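Local coordinates for FAD:protein FMN transferase (Vibrio cholerae, PDB 6NXI), which probably transfers the FMN moiety of FAD onto a threonine hydroxyl of target flavoproteins, a magnesium-dependent reaction that releases AMP, at residues Gln76-Leu87 and Leu153-Gly161; Gln170-Met178 and Arg186-Trp197. One frame throughout, in Å; residues are numbered along the deposited sequence.

Contact 1 of 2, residues Gln76-Leu87 and Leu153-Gly161; sequences QTLTVVKEAIRL and LSTIAKGWG. With MG (magnesium ion), chain C; FAD (flavin-adenine dinucleotide), chain B; EDO (1,2-ethanediol), chain E.
Gln-76 meets Trp-160 where helix 75-90 packs, in this ApbE-family fold, against the loop and first turn of helix 157-171 that hold FAD and magnesium; the two short helical segments run at 129° to each other. Gln-76 CB and CG touch the benzo part of the indole, CG 3.7 Å from Trp-160 CZ2, and the amide plane is turned 76° to the ring. One turn on, Thr-79 CG2 approaches CZ3 and CH2 of the same ring obliquely, and its OG1 bonds back to Thr-75 O. Val-80 is central to the contact, and its two methyls divide the work. CG2 sits over the face of the indole, 3.7 Å from the centroid of the five-membered ring of Trp-160, a CH-pi contact; CG1, anti to the backbone N (chi1 173°), turns the other way to Ile-156 CG2 at 3.8 Å and to Leu-153 CD1. Val-81 CG2 reaches that same Leu-153 methyl. Farther along, Ile-156 CD1 touches Glu-83 CG, Ala-84 and, more loosely, Leu-87 CD1. The carboxylate of Glu-83 turns off to Arg-86, whose NE and NH2 grip it side-on, one nitrogen to each oxygen, with Thr-267 adding a bond to OE2. No hydrogen bond crosses between the segments. Behind this apolar seam the loop faces the ligand: Ser-154 O accepts from FAD O4', Lys-158 NZ bonds FAD O2P, and magnesium, also held by Asp-269 and Thr-273, takes Thr-155 O at 2.3 Å and FAD O2A at 2.4 Å.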
# COMPACT_ATOMS: atom_id res chain seq x y z
N GLN A 76 -14.44 0.01 -9.17
CA GLN A 76 -13.08 -0.27 -8.60
C GLN A 76 -12.68 0.84 -7.63
O GLN A 76 -12.28 0.57 -6.50
CB GLN A 76 -12.02 -0.45 -9.68
CG GLN A 76 -12.28 -1.59 -10.65
CD GLN A 76 -13.02 -1.21 -11.91
OE1 GLN A 76 -13.95 -0.39 -11.91
NE2 GLN A 76 -12.57 -1.82 -13.00
N THR A 77 -12.85 2.09 -8.02
CA THR A 77 -12.50 3.22 -7.11
C THR A 77 -13.37 3.11 -5.85
O THR A 77 -12.87 3.38 -4.74
CB THR A 77 -12.73 4.56 -7.81
OG1 THR A 77 -11.93 4.60 -9.00
CG2 THR A 77 -12.39 5.72 -6.90
N LEU A 78 -14.68 2.87 -6.02
CA LEU A 78 -15.58 2.73 -4.86
C LEU A 78 -15.04 1.65 -3.91
O LEU A 78 -14.96 1.91 -2.72
CB LEU A 78 -17.00 2.44 -5.36
CG LEU A 78 -18.15 2.73 -4.41
CD1 LEU A 78 -18.05 1.89 -3.14
CD2 LEU A 78 -18.25 4.19 -4.10
N THR A 79 -14.65 0.48 -4.43
CA THR A 79 -14.17 -0.65 -3.62
C THR A 79 -12.94 -0.18 -2.83
O THR A 79 -12.86 -0.50 -1.63
CB THR A 79 -13.88 -1.86 -4.50
OG1 THR A 79 -15.14 -2.20 -5.11
CG2 THR A 79 -13.31 -3.02 -3.70
N VAL A 80 -12.01 0.52 -3.47
CA VAL A 80 -10.76 0.95 -2.81
C VAL A 80 -11.04 2.03 -1.77
O VAL A 80 -10.55 1.94 -0.64
CB VAL A 80 -9.73 1.39 -3.86
CG1 VAL A 80 -8.51 1.99 -3.19
CG2 VAL A 80 -9.38 0.22 -4.77
N VAL A 81 -11.92 2.97 -2.08
CA VAL A 81 -12.23 4.02 -1.07
C VAL A 81 -12.98 3.41 0.12
O VAL A 81 -12.68 3.76 1.27
CB VAL A 81 -12.98 5.22 -1.68
CG1 VAL A 81 -13.37 6.21 -0.60
CG2 VAL A 81 -12.10 5.91 -2.71
N LYS A 82 -13.89 2.47 -0.12
CA LYS A 82 -14.61 1.81 0.99
C LYS A 82 -13.62 1.10 1.92
O LYS A 82 -13.80 1.18 3.15
CB LYS A 82 -15.62 0.83 0.43
CG LYS A 82 -16.56 0.25 1.47
CD LYS A 82 -17.70 -0.54 0.85
CE LYS A 82 -18.38 0.17 -0.31
NZ LYS A 82 -19.34 1.22 0.12
N GLU A 83 -12.64 0.44 1.33
CA GLU A 83 -11.62 -0.31 2.10
C GLU A 83 -10.79 0.72 2.85
O GLU A 83 -10.52 0.53 4.01
CB GLU A 83 -10.79 -1.20 1.19
CG GLU A 83 -9.80 -2.04 1.97
CD GLU A 83 -10.38 -3.12 2.89
OE1 GLU A 83 -11.65 -3.21 3.06
OE2 GLU A 83 -9.52 -3.84 3.49
N ALA A 84 -10.46 1.83 2.24
CA ALA A 84 -9.68 2.88 2.93
C ALA A 84 -10.42 3.40 4.18
O ALA A 84 -9.77 3.70 5.25
CB ALA A 84 -9.36 4.03 2.00
N ILE A 85 -11.72 3.61 4.04
CA ILE A 85 -12.57 4.06 5.17
C ILE A 85 -12.63 2.97 6.24
O ILE A 85 -12.47 3.31 7.42
CB ILE A 85 -13.94 4.54 4.68
CG1 ILE A 85 -13.75 5.80 3.83
CG2 ILE A 85 -14.85 4.79 5.87
CD1 ILE A 85 -15.00 6.22 3.15
N ARG A 86 -12.82 1.71 5.84
CA ARG A 86 -12.89 0.61 6.81
C ARG A 86 -11.59 0.55 7.60
O ARG A 86 -11.63 0.36 8.84
CB ARG A 86 -13.14 -0.73 6.12
CG ARG A 86 -13.40 -1.85 7.10
CD ARG A 86 -13.51 -3.17 6.41
NE ARG A 86 -12.28 -3.74 5.86
CZ ARG A 86 -11.47 -4.54 6.54
NH1 ARG A 86 -11.76 -4.85 7.79
NH2 ARG A 86 -10.38 -5.02 5.99
N LEU A 87 -10.45 0.68 6.90
CA LEU A 87 -9.15 0.53 7.56
C LEU A 87 -8.85 1.78 8.39
O LEU A 87 -8.13 1.68 9.39
CB LEU A 87 -8.07 0.26 6.52
CG LEU A 87 -8.17 -1.08 5.80
CD1 LEU A 87 -7.05 -1.23 4.79
CD2 LEU A 87 -8.16 -2.24 6.77
N LEU A 153 -4.71 7.82 -2.81
CA LEU A 153 -4.83 6.37 -2.61
C LEU A 153 -3.47 5.69 -2.82
O LEU A 153 -3.47 4.48 -3.01
CB LEU A 153 -5.91 5.80 -3.53
CG LEU A 153 -7.28 6.43 -3.32
CD1 LEU A 153 -8.28 5.90 -4.35
CD2 LEU A 153 -7.76 6.18 -1.91
N SER A 154 -2.38 6.41 -2.65
CA SER A 154 -1.01 5.85 -2.86
C SER A 154 -0.76 4.65 -1.96
O SER A 154 0.10 3.79 -2.30
CB SER A 154 0.02 6.95 -2.62
OG SER A 154 -0.04 7.88 -3.67
N THR A 155 -1.44 4.60 -0.81
CA THR A 155 -1.14 3.64 0.26
C THR A 155 -1.86 2.35 -0.02
O THR A 155 -1.66 1.43 0.77
CB THR A 155 -1.52 4.20 1.63
OG1 THR A 155 -0.81 3.48 2.63
CG2 THR A 155 -2.99 4.15 1.93
N ILE A 156 -2.76 2.32 -1.00
CA ILE A 156 -3.71 1.17 -1.06
C ILE A 156 -3.93 0.76 -2.50
O ILE A 156 -4.26 -0.46 -2.75
CB ILE A 156 -4.99 1.52 -0.30
CG1 ILE A 156 -5.95 0.33 -0.17
CG2 ILE A 156 -5.64 2.78 -0.89
CD1 ILE A 156 -7.14 0.61 0.79
N ALA A 157 -3.96 1.70 -3.44
CA ALA A 157 -4.30 1.32 -4.83
C ALA A 157 -3.17 0.48 -5.46
O ALA A 157 -3.48 -0.24 -6.46
CB ALA A 157 -4.62 2.53 -5.63
N LYS A 158 -1.94 0.45 -4.94
CA LYS A 158 -0.91 -0.48 -5.44
C LYS A 158 -1.34 -1.93 -5.14
O LYS A 158 -1.29 -2.77 -6.04
CB LYS A 158 0.44 -0.15 -4.82
CG LYS A 158 1.67 -0.44 -5.66
CD LYS A 158 2.85 0.44 -5.20
CE LYS A 158 3.34 -0.01 -3.85
NZ LYS A 158 4.73 0.42 -3.60
N GLY A 159 -1.72 -2.23 -3.90
CA GLY A 159 -2.27 -3.53 -3.47
C GLY A 159 -3.45 -3.88 -4.32
O GLY A 159 -3.58 -5.03 -4.71
N TRP A 160 -4.32 -2.90 -4.60
CA TRP A 160 -5.48 -3.14 -5.48
C TRP A 160 -4.99 -3.62 -6.85
O TRP A 160 -5.56 -4.64 -7.35
CB TRP A 160 -6.33 -1.86 -5.63
CG TRP A 160 -7.44 -2.05 -6.62
CD1 TRP A 160 -7.49 -1.51 -7.86
CD2 TRP A 160 -8.66 -2.81 -6.46
NE1 TRP A 160 -8.64 -1.89 -8.50
CE2 TRP A 160 -9.37 -2.70 -7.67
CE3 TRP A 160 -9.22 -3.58 -5.43
CZ2 TRP A 160 -10.59 -3.33 -7.87
CZ3 TRP A 160 -10.42 -4.21 -5.61
CH2 TRP A 160 -11.09 -4.10 -6.84
N GLY A 161 -4.00 -2.95 -7.46
CA GLY A 161 -3.49 -3.38 -8.80
C GLY A 161 -2.97 -4.83 -8.72
O GLY A 161 -3.22 -5.63 -9.62
MG MG C . 0.13 1.04 2.22
PA FAD B . 2.88 3.08 1.61
O1A FAD B . 3.75 2.98 2.81
O2A FAD B . 2.09 1.91 1.18
O5B FAD B . 1.90 4.33 1.75
C5B FAD B . 2.56 5.62 1.81
C4B FAD B . 1.90 6.61 0.88
O4B FAD B . 0.51 6.84 1.22
C3B FAD B . 2.58 7.98 0.94
O3B FAD B . 3.59 8.06 -0.06
C2B FAD B . 1.41 8.95 0.73
O2B FAD B . 1.11 9.10 -0.64
C1B FAD B . 0.27 8.23 1.43
N9A FAD B . 0.14 8.44 2.85
C8A FAD B . 1.08 8.97 3.75
N7A FAD B . 0.67 8.89 4.99
C5A FAD B . -0.60 8.35 4.94
C6A FAD B . -1.54 8.06 5.94
N6A FAD B . -1.32 8.22 7.26
N1A FAD B . -2.69 7.47 5.54
C2A FAD B . -2.90 7.29 4.22
N3A FAD B . -2.08 7.52 3.19
C4A FAD B . -0.93 8.07 3.63
N1 FAD B . 4.41 8.09 -8.19
C2 FAD B . 4.95 8.90 -9.16
O2 FAD B . 6.05 9.46 -8.98
N3 FAD B . 4.33 9.09 -10.36
C4 FAD B . 3.12 8.51 -10.66
O4 FAD B . 2.58 8.73 -11.73
C4X FAD B . 2.52 7.68 -9.66
N5 FAD B . 1.35 7.12 -9.92
C5X FAD B . 0.79 6.34 -8.94
C6 FAD B . -0.47 5.75 -9.18
C7 FAD B . -1.11 4.94 -8.26
C7M FAD B . -2.46 4.34 -8.59
C8 FAD B . -0.46 4.69 -7.03
C8M FAD B . -1.10 3.83 -5.97
C9 FAD B . 0.78 5.27 -6.78
C9A FAD B . 1.43 6.08 -7.71
N10 FAD B . 2.67 6.70 -7.48
C10 FAD B . 3.25 7.51 -8.43
C1' FAD B . 3.41 6.42 -6.23
C2' FAD B . 2.91 7.13 -5.03
O2' FAD B . 3.07 8.54 -5.18
C3' FAD B . 3.71 6.67 -3.80
O3' FAD B . 5.08 7.00 -3.90
C4' FAD B . 3.70 5.18 -3.57
O4' FAD B . 2.40 4.67 -3.84
C5' FAD B . 4.19 4.82 -2.17
O5' FAD B . 3.94 3.41 -1.97
P FAD B . 4.60 2.69 -0.72
O1P FAD B . 6.01 3.05 -0.56
O2P FAD B . 4.12 1.26 -0.89
O3P FAD B . 3.82 3.47 0.42
C1 EDO E . -9.07 -7.40 9.76
O1 EDO E . -10.37 -6.86 9.74
C2 EDO E . -8.16 -6.88 8.73
O2 EDO E . -8.79 -6.75 7.49

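Contact 2 of 2, residues Gln170-Met178 and Arg186-Trp197; sequences QSQGIENYM and RLKGLNRDGVPW
Tyr-177, in the beta hairpin of strands 177-181 and 184-188, carries Lys-188 CB over one face of its ring, 3.7 Å from the centroid; at the ring edge are Ile-174 O and Gln-170 OE1, which takes the bond of Tyr-177 OH at 2.7 Å. Trp-197 has the backbone around Tyr-177 C and Met-178 N on one face, Leu-190 C with Asn-191 CA on the opposite one and Asn-176 C at its edge, so the indole is sandwiched between main chains; Met-178 CB adds a CH-pi contact on its six-membered ring. Tyr-177 and Lys-188 form the antiparallel hydrogen-bonded pair, and Lys-188 O also accepts from Trp-197 NE1, 3.0 Å away and from above the carbonyl plane. In the next, non-hydrogen-bonded pair, Met-178 CG packs alongside Leu-187 CD2 at 3.6 Å. Gln-170 OE1 also receives a water that bridges to Arg-186 NH2, while Arg-186 NH1 pairs with Asp-163 on helix 157-171. Lys-188 runs extended past the tyrosine and bends at its last torsion (chi4 -96°), bringing Lys-188 NZ to Glu-175 OE1 in a 2.8 Å salt bridge. Beyond the strand, Leu-190 N donates to Asn-176 OD1 at 2.9 Å, in the carbonyl plane and on a lone pair.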
# COMPACT_ATOMS: atom_id res chain seq x y z
N GLN A 170 -5.65 -15.83 -12.55
CA GLN A 170 -6.58 -16.94 -12.20
C GLN A 170 -7.60 -17.13 -13.31
O GLN A 170 -7.91 -18.29 -13.67
CB GLN A 170 -7.19 -16.63 -10.84
CG GLN A 170 -6.16 -16.79 -9.75
CD GLN A 170 -6.66 -16.55 -8.35
OE1 GLN A 170 -5.86 -16.51 -7.43
NE2 GLN A 170 -7.99 -16.42 -8.19
N SER A 171 -8.18 -16.03 -13.84
CA SER A 171 -9.21 -16.07 -14.90
C SER A 171 -8.62 -16.76 -16.13
O SER A 171 -9.37 -17.38 -16.90
CB SER A 171 -9.73 -14.69 -15.22
OG SER A 171 -8.89 -14.02 -16.16
N GLN A 172 -7.29 -16.72 -16.30
CA GLN A 172 -6.59 -17.33 -17.47
C GLN A 172 -6.09 -18.75 -17.12
O GLN A 172 -5.37 -19.34 -17.98
CB GLN A 172 -5.46 -16.38 -17.87
CG GLN A 172 -5.94 -15.09 -18.52
CD GLN A 172 -6.60 -15.33 -19.85
OE1 GLN A 172 -6.09 -16.08 -20.66
NE2 GLN A 172 -7.75 -14.72 -20.09
N GLY A 173 -6.45 -19.31 -15.96
CA GLY A 173 -6.10 -20.69 -15.57
C GLY A 173 -4.66 -20.81 -15.16
O GLY A 173 -4.12 -21.92 -15.18
N ILE A 174 -4.10 -19.72 -14.63
CA ILE A 174 -2.72 -19.73 -14.07
C ILE A 174 -2.81 -19.80 -12.55
O ILE A 174 -3.25 -18.82 -11.94
CB ILE A 174 -1.94 -18.50 -14.56
CG1 ILE A 174 -1.84 -18.50 -16.08
CG2 ILE A 174 -0.56 -18.36 -13.93
CD1 ILE A 174 -1.45 -17.17 -16.64
N GLU A 175 -2.38 -20.92 -11.98
CA GLU A 175 -2.60 -21.18 -10.54
C GLU A 175 -1.26 -21.12 -9.80
O GLU A 175 -1.30 -21.27 -8.59
CB GLU A 175 -3.39 -22.47 -10.36
CG GLU A 175 -4.77 -22.42 -11.05
CD GLU A 175 -5.76 -21.28 -10.75
OE1 GLU A 175 -5.76 -20.74 -9.64
OE2 GLU A 175 -6.59 -20.91 -11.64
N ASN A 176 -0.15 -20.85 -10.50
CA ASN A 176 1.17 -20.72 -9.85
C ASN A 176 1.78 -19.38 -10.27
O ASN A 176 2.26 -19.23 -11.40
CB ASN A 176 2.09 -21.87 -10.20
CG ASN A 176 1.44 -23.20 -9.90
OD1 ASN A 176 1.45 -23.64 -8.76
ND2 ASN A 176 0.84 -23.83 -10.91
N TYR A 177 1.79 -18.40 -9.37
CA TYR A 177 2.28 -17.07 -9.76
C TYR A 177 2.79 -16.29 -8.55
O TYR A 177 2.34 -16.52 -7.40
CB TYR A 177 1.20 -16.24 -10.46
CG TYR A 177 -0.07 -15.99 -9.67
CD1 TYR A 177 -0.12 -15.03 -8.68
CD2 TYR A 177 -1.24 -16.70 -9.91
CE1 TYR A 177 -1.25 -14.82 -7.91
CE2 TYR A 177 -2.40 -16.46 -9.18
CZ TYR A 177 -2.38 -15.54 -8.15
OH TYR A 177 -3.48 -15.27 -7.37
N MET A 178 3.54 -15.27 -8.90
CA MET A 178 3.95 -14.17 -7.98
C MET A 178 3.67 -12.88 -8.72
O MET A 178 4.20 -12.72 -9.84
CB MET A 178 5.42 -14.20 -7.60
CG MET A 178 5.84 -12.89 -6.93
SD MET A 178 7.63 -12.80 -6.73
CE MET A 178 7.82 -14.15 -5.58
N ARG A 186 1.54 -10.56 -4.22
CA ARG A 186 0.55 -11.62 -3.99
C ARG A 186 1.02 -12.91 -4.66
O ARG A 186 1.48 -12.84 -5.81
CB ARG A 186 -0.82 -11.21 -4.51
CG ARG A 186 -1.87 -12.25 -4.18
CD ARG A 186 -3.25 -11.62 -4.19
NE ARG A 186 -4.23 -12.65 -4.40
CZ ARG A 186 -5.49 -12.44 -4.71
NH1 ARG A 186 -5.94 -11.20 -4.87
NH2 ARG A 186 -6.29 -13.49 -4.88
N LEU A 187 0.88 -14.02 -3.94
CA LEU A 187 1.43 -15.33 -4.35
C LEU A 187 0.33 -16.37 -4.44
O LEU A 187 -0.62 -16.34 -3.63
CB LEU A 187 2.39 -15.82 -3.28
CG LEU A 187 3.50 -14.89 -2.84
CD1 LEU A 187 4.28 -15.50 -1.69
CD2 LEU A 187 4.40 -14.57 -4.05
N LYS A 188 0.48 -17.30 -5.35
CA LYS A 188 -0.37 -18.50 -5.37
C LYS A 188 0.44 -19.70 -5.85
O LYS A 188 1.20 -19.55 -6.81
CB LYS A 188 -1.61 -18.32 -6.23
CG LYS A 188 -2.67 -19.37 -5.91
CD LYS A 188 -3.83 -19.23 -6.83
CE LYS A 188 -5.04 -19.97 -6.33
NZ LYS A 188 -5.10 -21.29 -6.99
N GLY A 189 0.27 -20.85 -5.20
CA GLY A 189 0.81 -22.12 -5.69
C GLY A 189 2.29 -22.22 -5.49
O GLY A 189 2.78 -21.79 -4.42
N LEU A 190 3.00 -22.71 -6.49
CA LEU A 190 4.39 -23.19 -6.36
C LEU A 190 5.29 -22.52 -7.40
O LEU A 190 4.84 -22.22 -8.53
CB LEU A 190 4.41 -24.70 -6.54
CG LEU A 190 3.53 -25.50 -5.58
CD1 LEU A 190 3.49 -26.93 -6.04
CD2 LEU A 190 3.99 -25.37 -4.14
N ASN A 191 6.56 -22.33 -7.04
CA ASN A 191 7.60 -21.74 -7.91
C ASN A 191 8.15 -22.80 -8.85
O ASN A 191 7.54 -23.91 -8.96
CB ASN A 191 8.65 -21.01 -7.07
CG ASN A 191 9.67 -21.94 -6.40
OD1 ASN A 191 9.64 -23.15 -6.62
ND2 ASN A 191 10.48 -21.39 -5.51
N ARG A 192 9.20 -22.44 -9.60
CA ARG A 192 9.68 -23.30 -10.71
C ARG A 192 10.32 -24.57 -10.13
O ARG A 192 10.33 -25.57 -10.86
CB ARG A 192 10.67 -22.58 -11.61
CG ARG A 192 12.05 -22.29 -11.04
CD ARG A 192 12.74 -21.38 -12.07
NE ARG A 192 14.20 -21.39 -12.11
CZ ARG A 192 14.99 -21.06 -11.09
NH1 ARG A 192 14.48 -20.71 -9.91
NH2 ARG A 192 16.31 -21.11 -11.25
N ASP A 193 10.68 -24.55 -8.85
CA ASP A 193 11.26 -25.74 -8.17
C ASP A 193 10.16 -26.55 -7.46
O ASP A 193 10.49 -27.55 -6.80
CB ASP A 193 12.33 -25.33 -7.17
CG ASP A 193 13.49 -24.58 -7.78
OD1 ASP A 193 13.91 -24.94 -8.89
OD2 ASP A 193 13.98 -23.65 -7.14
N GLY A 194 8.90 -26.17 -7.59
CA GLY A 194 7.78 -26.91 -7.00
C GLY A 194 7.63 -26.65 -5.52
O GLY A 194 7.01 -27.46 -4.82
N VAL A 195 8.19 -25.55 -5.03
CA VAL A 195 8.00 -25.19 -3.61
C VAL A 195 7.28 -23.84 -3.53
O VAL A 195 7.33 -23.04 -4.46
CB VAL A 195 9.31 -25.17 -2.83
CG1 VAL A 195 9.96 -26.53 -2.81
CG2 VAL A 195 10.27 -24.10 -3.33
N PRO A 196 6.57 -23.58 -2.42
CA PRO A 196 5.89 -22.31 -2.27
C PRO A 196 6.87 -21.16 -2.47
O PRO A 196 8.04 -21.26 -2.07
CB PRO A 196 5.36 -22.36 -0.84
CG PRO A 196 5.25 -23.86 -0.54
CD PRO A 196 6.45 -24.46 -1.23
N TRP A 197 6.38 -20.08 -3.09
CA TRP A 197 7.23 -18.94 -3.51
C TRP A 197 7.94 -18.37 -2.28
O TRP A 197 7.27 -18.24 -1.23
CB TRP A 197 6.35 -17.85 -4.15
CG TRP A 197 5.67 -18.27 -5.42
CD1 TRP A 197 4.43 -18.84 -5.53
CD2 TRP A 197 6.19 -18.21 -6.75
NE1 TRP A 197 4.18 -19.19 -6.82
CE2 TRP A 197 5.22 -18.80 -7.60
CE3 TRP A 197 7.35 -17.72 -7.33
CZ2 TRP A 197 5.37 -18.85 -8.98
CZ3 TRP A 197 7.52 -17.77 -8.70
CH2 TRP A 197 6.54 -18.35 -9.52
O HOH W 1 -5.37 -16.46 -4.75
O HOH W 2 -2.56 -22.95 -6.84

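Helix 157-171 joins the two contacts: its first turns pack on helix 75-90 in contact 1, and Gln-170, in its last turn, takes part in contact 2 before the chain turns into strand 177-181. The centres lie about 25 Å apart and the nearest atoms about 7 Å, so the contacts do not touch. Contact 1 belongs to the active site, with Thr-155 on magnesium and five of its residues in the FAD pocket. Contact 2 is peripheral: the side chain of Arg-186 stays about 13 Å from a magnesium ion and about 14 Å from FAD. The hairpin still leads back to the site, since Gly-182, between its strands, accepts from Lys-158, and Glu-184 binds the second magnesium ion.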